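Local coordinates for protein apicoplast TIC22, putative (Plasmodium falciparum 3D7, PDB 4E6Z) that probably acts as a chaperone needed for protein import into the apicoplast, at residues P69-L74 / K137-M142; F80-Y85 / E110-D115; P89-E94 / Q98-F103; I210-D215 / K239-V244. All coordinates share one frame; numbering follows the deposited sequence.

Interaction 1: residues P69-L74 / K137-M142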
# COMPACT_ATOMS: atom_id res chain seq x y z
N PRO A 69 13.59 7.80 10.42
CA PRO A 69 13.59 6.33 10.42
C PRO A 69 12.56 5.80 9.43
O PRO A 69 11.65 6.53 9.05
CB PRO A 69 13.16 5.98 11.85
CG PRO A 69 13.41 7.21 12.66
CD PRO A 69 13.16 8.35 11.72
N ILE A 70 12.71 4.54 9.01
CA ILE A 70 11.78 3.96 8.05
C ILE A 70 10.37 3.84 8.62
O ILE A 70 9.39 3.98 7.89
CB ILE A 70 12.25 2.58 7.55
CG1 ILE A 70 11.41 2.14 6.36
CG2 ILE A 70 12.18 1.55 8.67
CD1 ILE A 70 11.57 0.69 6.01
N GLU A 71 10.28 3.59 9.92
CA GLU A 71 8.98 3.53 10.58
C GLU A 71 8.22 4.83 10.37
O GLU A 71 6.99 4.86 10.40
CB GLU A 71 9.14 3.25 12.08
CG GLU A 71 9.43 1.79 12.43
CD GLU A 71 10.88 1.40 12.18
OE1 GLU A 71 11.71 2.31 11.95
OE2 GLU A 71 11.18 0.19 12.22
N GLU A 72 8.96 5.91 10.17
CA GLU A 72 8.36 7.22 9.93
C GLU A 72 8.06 7.43 8.45
O GLU A 72 7.13 8.15 8.09
CB GLU A 72 9.27 8.33 10.46
CG GLU A 72 8.62 9.70 10.54
CD GLU A 72 9.52 10.75 11.17
OE1 GLU A 72 10.73 10.47 11.35
OE2 GLU A 72 9.03 11.85 11.50
N LYS A 73 8.85 6.79 7.59
CA LYS A 73 8.63 6.88 6.15
C LYS A 73 7.38 6.12 5.74
O LYS A 73 6.71 6.47 4.76
CB LYS A 73 9.85 6.34 5.38
CG LYS A 73 11.08 7.23 5.43
CD LYS A 73 12.10 6.81 4.38
CE LYS A 73 13.23 7.81 4.26
NZ LYS A 73 14.12 7.52 3.10
N LEU A 74 7.06 5.07 6.49
CA LEU A 74 5.88 4.24 6.21
C LEU A 74 4.61 4.89 6.75
O LEU A 74 3.50 4.48 6.41
CB LEU A 74 6.05 2.86 6.85
CG LEU A 74 7.27 2.04 6.43
CD1 LEU A 74 7.26 0.67 7.11
CD2 LEU A 74 7.30 1.88 4.94
N LYS A 137 1.93 1.35 11.31
CA LYS A 137 1.14 0.49 12.18
C LYS A 137 1.02 -0.91 11.60
O LYS A 137 1.12 -1.91 12.31
CB LYS A 137 -0.25 1.09 12.41
CG LYS A 137 -1.20 0.18 13.16
CD LYS A 137 -0.74 -0.04 14.59
CE LYS A 137 -1.74 -0.90 15.36
NZ LYS A 137 -1.37 -1.07 16.79
N ALA A 138 0.82 -0.99 10.28
CA ALA A 138 0.68 -2.28 9.61
C ALA A 138 1.96 -3.10 9.72
O ALA A 138 1.92 -4.32 9.88
CB ALA A 138 0.29 -2.08 8.15
N TYR A 139 3.10 -2.42 9.62
CA TYR A 139 4.39 -3.08 9.75
C TYR A 139 4.59 -3.56 11.18
O TYR A 139 5.06 -4.67 11.41
CB TYR A 139 5.51 -2.12 9.34
CG TYR A 139 6.89 -2.73 9.36
CD1 TYR A 139 7.92 -2.16 10.10
CD2 TYR A 139 7.17 -3.89 8.65
CE1 TYR A 139 9.19 -2.71 10.11
CE2 TYR A 139 8.43 -4.46 8.66
CZ TYR A 139 9.44 -3.87 9.39
OH TYR A 139 10.69 -4.43 9.41
N GLU A 140 4.22 -2.72 12.14
CA GLU A 140 4.28 -3.09 13.55
C GLU A 140 3.44 -4.34 13.81
O GLU A 140 3.79 -5.15 14.66
CB GLU A 140 3.79 -1.94 14.42
CG GLU A 140 4.64 -0.68 14.32
CD GLU A 140 4.06 0.49 15.09
OE1 GLU A 140 2.90 0.39 15.55
OE2 GLU A 140 4.77 1.51 15.25
N LEU A 141 2.35 -4.49 13.07
CA LEU A 141 1.46 -5.63 13.23
C LEU A 141 2.07 -6.91 12.66
O LEU A 141 2.18 -7.91 13.36
CB LEU A 141 0.10 -5.35 12.59
CG LEU A 141 -0.79 -4.35 13.33
CD1 LEU A 141 -2.07 -4.09 12.55
CD2 LEU A 141 -1.11 -4.85 14.73
N MSE A 142 2.45 -6.87 11.39
CA MSE A 142 3.04 -8.03 10.73
C MSE A 142 4.29 -8.50 11.46
O MSE A 142 4.56 -9.70 11.53
CB MSE A 142 3.39 -7.68 9.28
CG MSE A 142 2.24 -7.11 8.49
SE MSE A 142 2.83 -6.15 6.91
CE MSE A 142 3.62 -7.63 5.92

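Interaction 2: residues F80-Y85 / E110-D115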
# COMPACT_ATOMS: atom_id res chain seq x y z
N PHE A 80 -6.01 0.31 4.77
CA PHE A 80 -7.44 0.27 5.03
C PHE A 80 -7.93 -1.09 5.50
O PHE A 80 -7.51 -2.13 4.99
CB PHE A 80 -8.22 0.72 3.79
CG PHE A 80 -7.85 2.10 3.33
CD1 PHE A 80 -8.54 3.21 3.78
CD2 PHE A 80 -6.78 2.28 2.46
CE1 PHE A 80 -8.19 4.48 3.36
CE2 PHE A 80 -6.42 3.55 2.04
CZ PHE A 80 -7.13 4.65 2.49
N LEU A 81 -8.82 -1.06 6.49
CA LEU A 81 -9.43 -2.28 7.01
C LEU A 81 -10.94 -2.13 7.04
O LEU A 81 -11.47 -1.02 7.02
CB LEU A 81 -8.92 -2.59 8.41
CG LEU A 81 -7.45 -2.93 8.63
CD1 LEU A 81 -6.64 -1.66 8.79
CD2 LEU A 81 -7.28 -3.81 9.85
N ILE A 82 -11.64 -3.25 7.07
CA ILE A 82 -13.08 -3.23 7.25
C ILE A 82 -13.35 -3.56 8.72
O ILE A 82 -12.81 -4.52 9.26
CB ILE A 82 -13.80 -4.21 6.31
CG1 ILE A 82 -13.70 -3.73 4.86
CG2 ILE A 82 -15.27 -4.34 6.69
CD1 ILE A 82 -12.30 -3.72 4.30
N THR A 83 -14.17 -2.75 9.38
CA THR A 83 -14.40 -2.92 10.80
C THR A 83 -15.86 -2.75 11.15
O THR A 83 -16.65 -2.28 10.33
CB THR A 83 -13.60 -1.89 11.62
OG1 THR A 83 -14.15 -0.58 11.42
CG2 THR A 83 -12.13 -1.89 11.22
N ASN A 84 -16.22 -3.12 12.38
CA ASN A 84 -17.50 -2.72 12.95
C ASN A 84 -17.39 -1.26 13.39
O ASN A 84 -16.36 -0.62 13.17
CB ASN A 84 -17.90 -3.63 14.12
CG ASN A 84 -16.90 -3.60 15.26
OD1 ASN A 84 -16.12 -2.66 15.41
ND2 ASN A 84 -16.93 -4.64 16.09
N TYR A 85 -18.44 -0.75 14.02
CA TYR A 85 -18.48 0.66 14.39
C TYR A 85 -17.55 1.01 15.56
O TYR A 85 -17.24 2.18 15.78
CB TYR A 85 -19.91 1.10 14.68
CG TYR A 85 -20.71 1.41 13.43
CD1 TYR A 85 -20.56 0.64 12.28
CD2 TYR A 85 -21.61 2.47 13.40
CE1 TYR A 85 -21.28 0.93 11.14
CE2 TYR A 85 -22.34 2.75 12.27
CZ TYR A 85 -22.17 1.98 11.14
OH TYR A 85 -22.89 2.26 10.00
N GLU A 110 -13.33 -1.45 -0.06
CA GLU A 110 -14.74 -1.22 -0.37
C GLU A 110 -15.34 -2.44 -1.07
O GLU A 110 -16.49 -2.79 -0.83
CB GLU A 110 -14.89 0.01 -1.27
CG GLU A 110 -14.98 1.33 -0.53
CD GLU A 110 -15.48 2.45 -1.43
OE1 GLU A 110 -15.71 2.19 -2.62
OE2 GLU A 110 -15.64 3.59 -0.93
N ASN A 111 -14.56 -3.06 -1.94
CA ASN A 111 -15.03 -4.24 -2.66
C ASN A 111 -15.31 -5.40 -1.72
O ASN A 111 -16.28 -6.12 -1.90
CB ASN A 111 -14.01 -4.67 -3.72
CG ASN A 111 -14.35 -6.02 -4.33
OD1 ASN A 111 -15.37 -6.16 -5.02
ND2 ASN A 111 -13.52 -7.01 -4.07
N MSE A 112 -14.45 -5.59 -0.72
CA MSE A 112 -14.65 -6.68 0.23
C MSE A 112 -15.85 -6.40 1.13
O MSE A 112 -16.65 -7.29 1.40
CB MSE A 112 -13.40 -6.93 1.07
CG MSE A 112 -13.50 -8.19 1.90
SE MSE A 112 -12.07 -8.42 3.21
CE MSE A 112 -12.41 -6.85 4.29
N LEU A 113 -15.95 -5.15 1.58
CA LEU A 113 -17.11 -4.72 2.34
C LEU A 113 -18.39 -4.98 1.55
O LEU A 113 -19.37 -5.50 2.07
CB LEU A 113 -17.00 -3.23 2.69
CG LEU A 113 -18.18 -2.57 3.41
CD1 LEU A 113 -17.70 -1.45 4.34
CD2 LEU A 113 -19.21 -2.05 2.43
N ASN A 114 -18.37 -4.62 0.27
CA ASN A 114 -19.52 -4.86 -0.60
C ASN A 114 -19.86 -6.34 -0.72
O ASN A 114 -21.04 -6.70 -0.77
CB ASN A 114 -19.28 -4.24 -1.98
CG ASN A 114 -19.31 -2.73 -1.96
OD1 ASN A 114 -19.88 -2.12 -1.06
ND2 ASN A 114 -18.70 -2.11 -2.97
N ASP A 115 -18.84 -7.19 -0.76
CA ASP A 115 -19.05 -8.64 -0.82
C ASP A 115 -19.67 -9.17 0.47
O ASP A 115 -20.47 -10.10 0.45
CB ASP A 115 -17.73 -9.36 -1.10
CG ASP A 115 -17.33 -9.33 -2.57
OD1 ASP A 115 -18.16 -8.91 -3.40
OD2 ASP A 115 -16.19 -9.72 -2.87

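Interaction 3: residues P89-E94 / Q98-F103. With GOL (glycerol), chain B.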
# COMPACT_ATOMS: atom_id res chain seq x y z
N PRO A 89 -11.62 -5.01 13.61
CA PRO A 89 -11.57 -5.76 12.35
C PRO A 89 -12.34 -7.07 12.42
O PRO A 89 -12.47 -7.67 13.49
CB PRO A 89 -10.07 -6.07 12.19
CG PRO A 89 -9.37 -5.16 13.14
CD PRO A 89 -10.31 -4.96 14.27
N TYR A 90 -12.84 -7.52 11.28
CA TYR A 90 -13.46 -8.83 11.17
C TYR A 90 -12.41 -9.90 10.90
O TYR A 90 -11.62 -9.78 9.97
CB TYR A 90 -14.52 -8.82 10.08
CG TYR A 90 -15.73 -8.02 10.49
CD1 TYR A 90 -16.76 -8.60 11.22
CD2 TYR A 90 -15.83 -6.67 10.18
CE1 TYR A 90 -17.87 -7.86 11.62
CE2 TYR A 90 -16.94 -5.92 10.56
CZ TYR A 90 -17.95 -6.52 11.28
OH TYR A 90 -19.04 -5.78 11.66
N ILE A 91 -12.40 -10.94 11.72
CA ILE A 91 -11.43 -12.02 11.57
C ILE A 91 -12.03 -13.14 10.75
O ILE A 91 -13.19 -13.51 10.92
CB ILE A 91 -11.02 -12.59 12.94
CG1 ILE A 91 -10.44 -11.49 13.83
CG2 ILE A 91 -10.01 -13.71 12.74
CD1 ILE A 91 -10.17 -11.93 15.25
N PHE A 92 -11.23 -13.69 9.84
CA PHE A 92 -11.66 -14.83 9.03
C PHE A 92 -10.73 -16.01 9.24
O PHE A 92 -9.53 -15.85 9.44
CB PHE A 92 -11.73 -14.44 7.55
CG PHE A 92 -12.76 -13.41 7.26
CD1 PHE A 92 -14.08 -13.78 7.01
CD2 PHE A 92 -12.44 -12.06 7.26
CE1 PHE A 92 -15.04 -12.82 6.75
CE2 PHE A 92 -13.39 -11.11 7.00
CZ PHE A 92 -14.70 -11.49 6.75
N GLN A 93 -11.31 -17.21 9.22
CA GLN A 93 -10.53 -18.42 9.40
C GLN A 93 -9.90 -18.83 8.08
O GLN A 93 -10.59 -19.24 7.15
CB GLN A 93 -11.41 -19.55 9.94
CG GLN A 93 -10.77 -20.33 11.08
CD GLN A 93 -10.52 -19.47 12.30
OE1 GLN A 93 -9.44 -19.52 12.90
NE2 GLN A 93 -11.52 -18.67 12.68
N GLU A 94 -8.58 -18.68 7.98
CA GLU A 94 -7.85 -19.20 6.83
C GLU A 94 -7.06 -20.43 7.25
O GLU A 94 -5.92 -20.34 7.70
CB GLU A 94 -6.94 -18.13 6.21
CG GLU A 94 -7.69 -17.11 5.37
CD GLU A 94 -6.84 -16.52 4.27
OE1 GLU A 94 -7.39 -16.22 3.18
OE2 GLU A 94 -5.62 -16.35 4.48
N GLN A 98 -6.16 -17.35 12.29
CA GLN A 98 -7.06 -16.21 12.30
C GLN A 98 -6.47 -15.10 11.45
O GLN A 98 -5.42 -14.56 11.77
CB GLN A 98 -7.28 -15.72 13.74
CG GLN A 98 -7.90 -16.74 14.66
CD GLN A 98 -7.99 -16.25 16.09
OE1 GLN A 98 -8.98 -15.62 16.48
NE2 GLN A 98 -6.96 -16.52 16.88
N VAL A 99 -7.16 -14.76 10.36
CA VAL A 99 -6.63 -13.78 9.42
C VAL A 99 -7.44 -12.49 9.34
O VAL A 99 -8.66 -12.52 9.25
CB VAL A 99 -6.53 -14.37 8.00
CG1 VAL A 99 -6.12 -13.30 7.00
CG2 VAL A 99 -5.54 -15.52 7.98
N CYS A 100 -6.74 -11.36 9.38
CA CYS A 100 -7.35 -10.07 9.10
C CYS A 100 -6.72 -9.45 7.85
O CYS A 100 -5.54 -9.65 7.58
CB CYS A 100 -7.24 -9.13 10.31
SG CYS A 100 -8.35 -9.57 11.69
N TYR A 101 -7.52 -8.72 7.09
CA TYR A 101 -7.10 -8.16 5.81
C TYR A 101 -6.81 -6.67 5.88
O TYR A 101 -7.62 -5.89 6.39
CB TYR A 101 -8.17 -8.44 4.75
CG TYR A 101 -8.32 -9.90 4.44
CD1 TYR A 101 -7.49 -10.52 3.51
CD2 TYR A 101 -9.28 -10.68 5.07
CE1 TYR A 101 -7.62 -11.86 3.22
CE2 TYR A 101 -9.41 -12.03 4.79
CZ TYR A 101 -8.58 -12.62 3.86
OH TYR A 101 -8.70 -13.95 3.57
N MSE A 102 -5.65 -6.28 5.38
CA MSE A 102 -5.28 -4.87 5.31
C MSE A 102 -5.01 -4.49 3.85
O MSE A 102 -4.21 -5.13 3.18
CB MSE A 102 -4.03 -4.63 6.14
CG MSE A 102 -4.16 -5.13 7.56
SE MSE A 102 -2.57 -4.79 8.62
CE MSE A 102 -1.25 -5.77 7.55
N PHE A 103 -5.71 -3.47 3.37
CA PHE A 103 -5.63 -3.10 1.96
C PHE A 103 -4.84 -1.81 1.76
O PHE A 103 -5.03 -0.84 2.49
CB PHE A 103 -7.03 -2.95 1.36
CG PHE A 103 -7.86 -4.20 1.44
CD1 PHE A 103 -7.88 -5.10 0.39
CD2 PHE A 103 -8.63 -4.48 2.57
CE1 PHE A 103 -8.64 -6.26 0.45
CE2 PHE A 103 -9.39 -5.63 2.64
CZ PHE A 103 -9.40 -6.52 1.58
C1 GOL B . -10.01 -8.08 8.60
O1 GOL B . -9.96 -9.32 7.93
C2 GOL B . -10.92 -7.15 7.82
O2 GOL B . -12.11 -6.94 8.54
C3 GOL B . -10.20 -5.84 7.61
O3 GOL B . -10.28 -5.50 6.24

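Interaction 4: residues I210-D215 / K239-V244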
# COMPACT_ATOMS: atom_id res chain seq x y z
N ILE A 210 15.15 9.37 -4.79
CA ILE A 210 14.34 8.78 -5.85
C ILE A 210 12.93 8.50 -5.36
O ILE A 210 12.74 7.82 -4.35
CB ILE A 210 14.97 7.48 -6.38
CG1 ILE A 210 16.26 7.78 -7.15
CG2 ILE A 210 13.98 6.72 -7.28
CD1 ILE A 210 16.93 6.56 -7.74
N PRO A 211 11.93 9.03 -6.08
CA PRO A 211 10.52 8.85 -5.72
C PRO A 211 10.09 7.41 -5.98
O PRO A 211 10.36 6.86 -7.04
CB PRO A 211 9.78 9.79 -6.67
CG PRO A 211 10.83 10.65 -7.30
CD PRO A 211 12.08 9.84 -7.30
N LEU A 212 9.41 6.81 -5.00
CA LEU A 212 8.95 5.43 -5.10
C LEU A 212 7.43 5.44 -5.04
O LEU A 212 6.84 5.68 -3.99
CB LEU A 212 9.51 4.62 -3.94
CG LEU A 212 10.29 3.36 -4.27
CD1 LEU A 212 11.22 3.60 -5.45
CD2 LEU A 212 11.07 2.93 -3.04
N PHE A 213 6.78 5.16 -6.17
CA PHE A 213 5.34 5.34 -6.29
C PHE A 213 4.57 4.05 -6.10
O PHE A 213 4.91 3.02 -6.68
CB PHE A 213 4.97 5.94 -7.64
CG PHE A 213 5.59 7.28 -7.90
CD1 PHE A 213 4.91 8.45 -7.57
CD2 PHE A 213 6.85 7.38 -8.46
CE1 PHE A 213 5.48 9.69 -7.81
CE2 PHE A 213 7.43 8.61 -8.69
CZ PHE A 213 6.74 9.77 -8.37
N PHE A 214 3.52 4.11 -5.28
CA PHE A 214 2.61 2.98 -5.15
C PHE A 214 1.71 2.87 -6.38
O PHE A 214 1.43 1.78 -6.85
CB PHE A 214 1.78 3.07 -3.86
CG PHE A 214 2.52 2.57 -2.65
CD1 PHE A 214 2.40 1.24 -2.26
CD2 PHE A 214 3.35 3.41 -1.93
CE1 PHE A 214 3.09 0.77 -1.15
CE2 PHE A 214 4.04 2.94 -0.82
CZ PHE A 214 3.91 1.62 -0.44
N ASP A 215 1.29 4.02 -6.91
CA ASP A 215 0.49 4.05 -8.13
C ASP A 215 1.34 4.36 -9.36
O ASP A 215 2.01 5.38 -9.42
CB ASP A 215 -0.66 5.05 -8.01
CG ASP A 215 -1.77 4.55 -7.11
OD1 ASP A 215 -1.53 3.61 -6.33
OD2 ASP A 215 -2.89 5.11 -7.18
N LYS A 239 10.71 0.87 -13.67
CA LYS A 239 11.07 -0.40 -13.04
C LYS A 239 10.21 -0.68 -11.81
O LYS A 239 9.70 0.23 -11.17
CB LYS A 239 12.55 -0.41 -12.68
CG LYS A 239 13.46 -0.30 -13.89
CD LYS A 239 14.93 -0.43 -13.53
CE LYS A 239 15.79 -0.44 -14.78
NZ LYS A 239 17.25 -0.55 -14.47
N VAL A 240 10.06 -1.96 -11.49
CA VAL A 240 9.24 -2.38 -10.36
C VAL A 240 10.12 -2.93 -9.24
O VAL A 240 11.08 -3.66 -9.49
CB VAL A 240 8.21 -3.45 -10.78
CG1 VAL A 240 7.44 -3.97 -9.57
CG2 VAL A 240 7.25 -2.88 -11.81
N LEU A 241 9.79 -2.57 -8.01
CA LEU A 241 10.51 -3.08 -6.85
C LEU A 241 9.55 -3.69 -5.84
O LEU A 241 8.35 -3.43 -5.87
CB LEU A 241 11.33 -1.97 -6.20
CG LEU A 241 12.48 -1.40 -7.04
CD1 LEU A 241 13.07 -0.17 -6.38
CD2 LEU A 241 13.55 -2.45 -7.27
N ASN A 242 10.09 -4.52 -4.96
CA ASN A 242 9.30 -5.13 -3.90
C ASN A 242 9.40 -4.30 -2.63
O ASN A 242 10.46 -4.27 -1.99
CB ASN A 242 9.77 -6.56 -3.65
CG ASN A 242 9.04 -7.22 -2.50
OD1 ASN A 242 7.92 -6.86 -2.16
ND2 ASN A 242 9.69 -8.21 -1.88
N MSE A 243 8.31 -3.63 -2.27
CA MSE A 243 8.31 -2.72 -1.12
C MSE A 243 8.95 -3.35 0.11
O MSE A 243 9.64 -2.67 0.87
CB MSE A 243 6.89 -2.27 -0.78
CG MSE A 243 6.83 -1.33 0.41
SE MSE A 243 5.16 -1.45 1.41
CE MSE A 243 5.19 -3.35 1.83
N VAL A 244 8.71 -4.64 0.31
CA VAL A 244 9.26 -5.35 1.45
C VAL A 244 10.79 -5.33 1.46
O VAL A 244 11.41 -5.04 2.48
CB VAL A 244 8.77 -6.81 1.50
CG1 VAL A 244 9.69 -7.66 2.36
CG2 VAL A 244 7.33 -6.86 2.02

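Interaction 1: residues P69-L74 / K137-M142
L74 and Y139 make the apolar part of this contact, where a short N-terminal helix meets the side of helix 135-150. One methyl of the leucine, CD1, lies 4.0 Å from Y139 CB and 4.1 Å from Y139 CG, so it settles against the root of the aromatic side chain rather than squarely over the ring. Y139 turns its ring anti to its own backbone N (chi1 -176°), which carries it out from helix 135-150 toward 69-74. A branched leucine suits the buried side of such a joint, while a tyrosine can span the gap between two backbones whose closest CA atoms, those of E71 and Y139, are 8.1 Å apart.

The polar part involves E71. Its chain bends at chi2 (78°), bringing carboxylate oxygen OE2 to the ring edge, 4.1 Å from Y139 CE1. The carboxylate and ring planes are 47° apart. An edge C-H is slightly positive and would favour the nearby oxygen modestly; the same OE2 also has a long, weak ion pair with K143.

Backbone bonding shapes the shorter partner. P69 stands at the N-cap, where a proline loses nothing by lacking an N-H, and its carbonyl O accepts from both E72 N at 3.0 Å and K73 N at 3.2 Å.

Around the joint, I247 of helix 243-247 touches both I70 and Y139, and F248 also meets the tyrosine. K73 NZ is hydrogen-bonded to F255 O of strand 255-258, and A138, L141 and M142 rest on M102 of strand 97-103.

Interaction 2: residues F80-Y85 / E110-D115
I82 points its side chain from strand 78-83 toward helix 106-119, where L113 and M112 receive it. The nearest CA atoms of the two segments are I82 CA and L113 CA, 6.5 Å apart. CG1 of the isoleucine, lying beside its own backbone N (chi1 -69°), carries the contact: I82 CG1 reaches to 4.0 Å from L113 CB, so the leucine presents the base of its side chain. M112, a selenomethionine, comes from the neighbouring helix position. Its chain runs straight out as far as selenium and then bends (chi3 62°). The terminal CE of this selenoether arm is modelled implausibly close to the ethyl arm of I82, so the detail of their meeting is doubtful.

This is a helix laid on one face of a two-stranded antiparallel sheet, 78-83 with 129-134. Alternation along the strand sorts the residues: I82 faces the helix, whereas the CB atoms of L81 and T83 point away from it, L81 touching I133 and T83 touching K129 and H131. Beta-branched I82 suits both the strand and the apolar interface, which A109, M116 and F103 extend.

Where the strand gives way to a loop, T83 OG1 donates to N84 O at 2.8 Å, from 15° off the carbonyl plane. On the helix, E110 directs its carboxylate elsewhere, with OE2 forming a salt bridge with K269 and a hydrogen bond with Y266 OH.

Interaction 3: residues P89-E94 / Q98-F103
E94 reaches back across a beta hairpin to Y101, crossing V99 on the way. Its CB lies 3.5 Å from V99 CG2, and CG follows at 3.7 Å from the same methyl, so the aliphatic stem crosses the valine at a slant. Beyond CG the chain is extended, and CD lies near both Y101 OH and V99 CG2. At the carboxylate, OE2 stays near V99 CG2, while OE1 accepts a 2.6 Å hydrogen bond from Y101 OH. The hydroxyl comes from above the carboxylate plane, 69° out of it, and the ring and carboxylate planes are almost perpendicular. E94 is poorly ordered, so its exact pose is less certain.

The hairpin itself is held by a paired F92 and V99, with F92 N to V99 O at 2.9 Å and V99 N to F92 O at 2.8 Å. V99 CG1 sits over one face of the Y101 ring, and F92 CD2 meets the edge of that ring at 3.9 Å from Y101 CE2. I91 CG1 packs on C100 SG at 3.6 Å. Where the strands splay apart, a glycerol, probably from crystallisation, takes a bond from Y90 N to its O2 at 2.9 Å.

Strand 97-103 continues the sheet by pairing in parallel with 164-169. F92 and F103 touch helix 106-119, M102 touches V79 and L81 of strand 78-83, and Y90 OH bonds to N127 O.

Interaction 4: residues I210-D215 / K239-V244
L212 and L241 belong to strands 208-213 and 238-242, which are not direct neighbours but flank strand 193-203 in a mixed sheet, and their CA atoms lie 8.8 Å apart. The two leucines meet across the middle strand, and only loosely, CD1 of L212 coming to 4.3 Å from CD1 of L241; Y196 of the intervening strand touches both.

Further on, F214 and M243 make the closer meeting. M243 is a selenomethionine, and its CG is anti to the backbone N (chi1 180°), which sends selenium toward the phenyl ring. SE lies at the ring edge, in its plane, 3.8 Å from F214 CZ and 5.0 Å from the ring centroid, a Met-aromatic contact. A long, flexible side chain suits this position, where strand 238-242 turns into helix 243-247. N242 marks the turn as N-cap, OD1 accepting a weak 3.4 Å bond from V244 N.

Since both touching pairs are apolar, the contact is chiefly one of buried hydrophobic surface. The edge approach puts the polarisable selenium against ring C-H groups, which probably adds a small electrostatic attraction to dispersion.

How the interactions relate
From the N terminus, the chain lays down 69-74, then 80-85, then 89-94, and closes these in reverse order. Interaction 3 closes first, as a tight hairpin; interaction 2 closes round it when helix 106-119 returns to strand 78-83; interaction 1 closes round both at helix 135-150. The three are thus fully nested, and none crosses another. Strand 97-103 connects them physically: it borders helix 135-150, while F103 touches M112 and its O probably accepts from F80 N, both of interaction 2. Interaction 4 follows in series, in the four-stranded mixed sheet and the turn into helix 243-247, across the chain's centre from interactions 2 and 3. That helix leads on to I247 beside interaction 1.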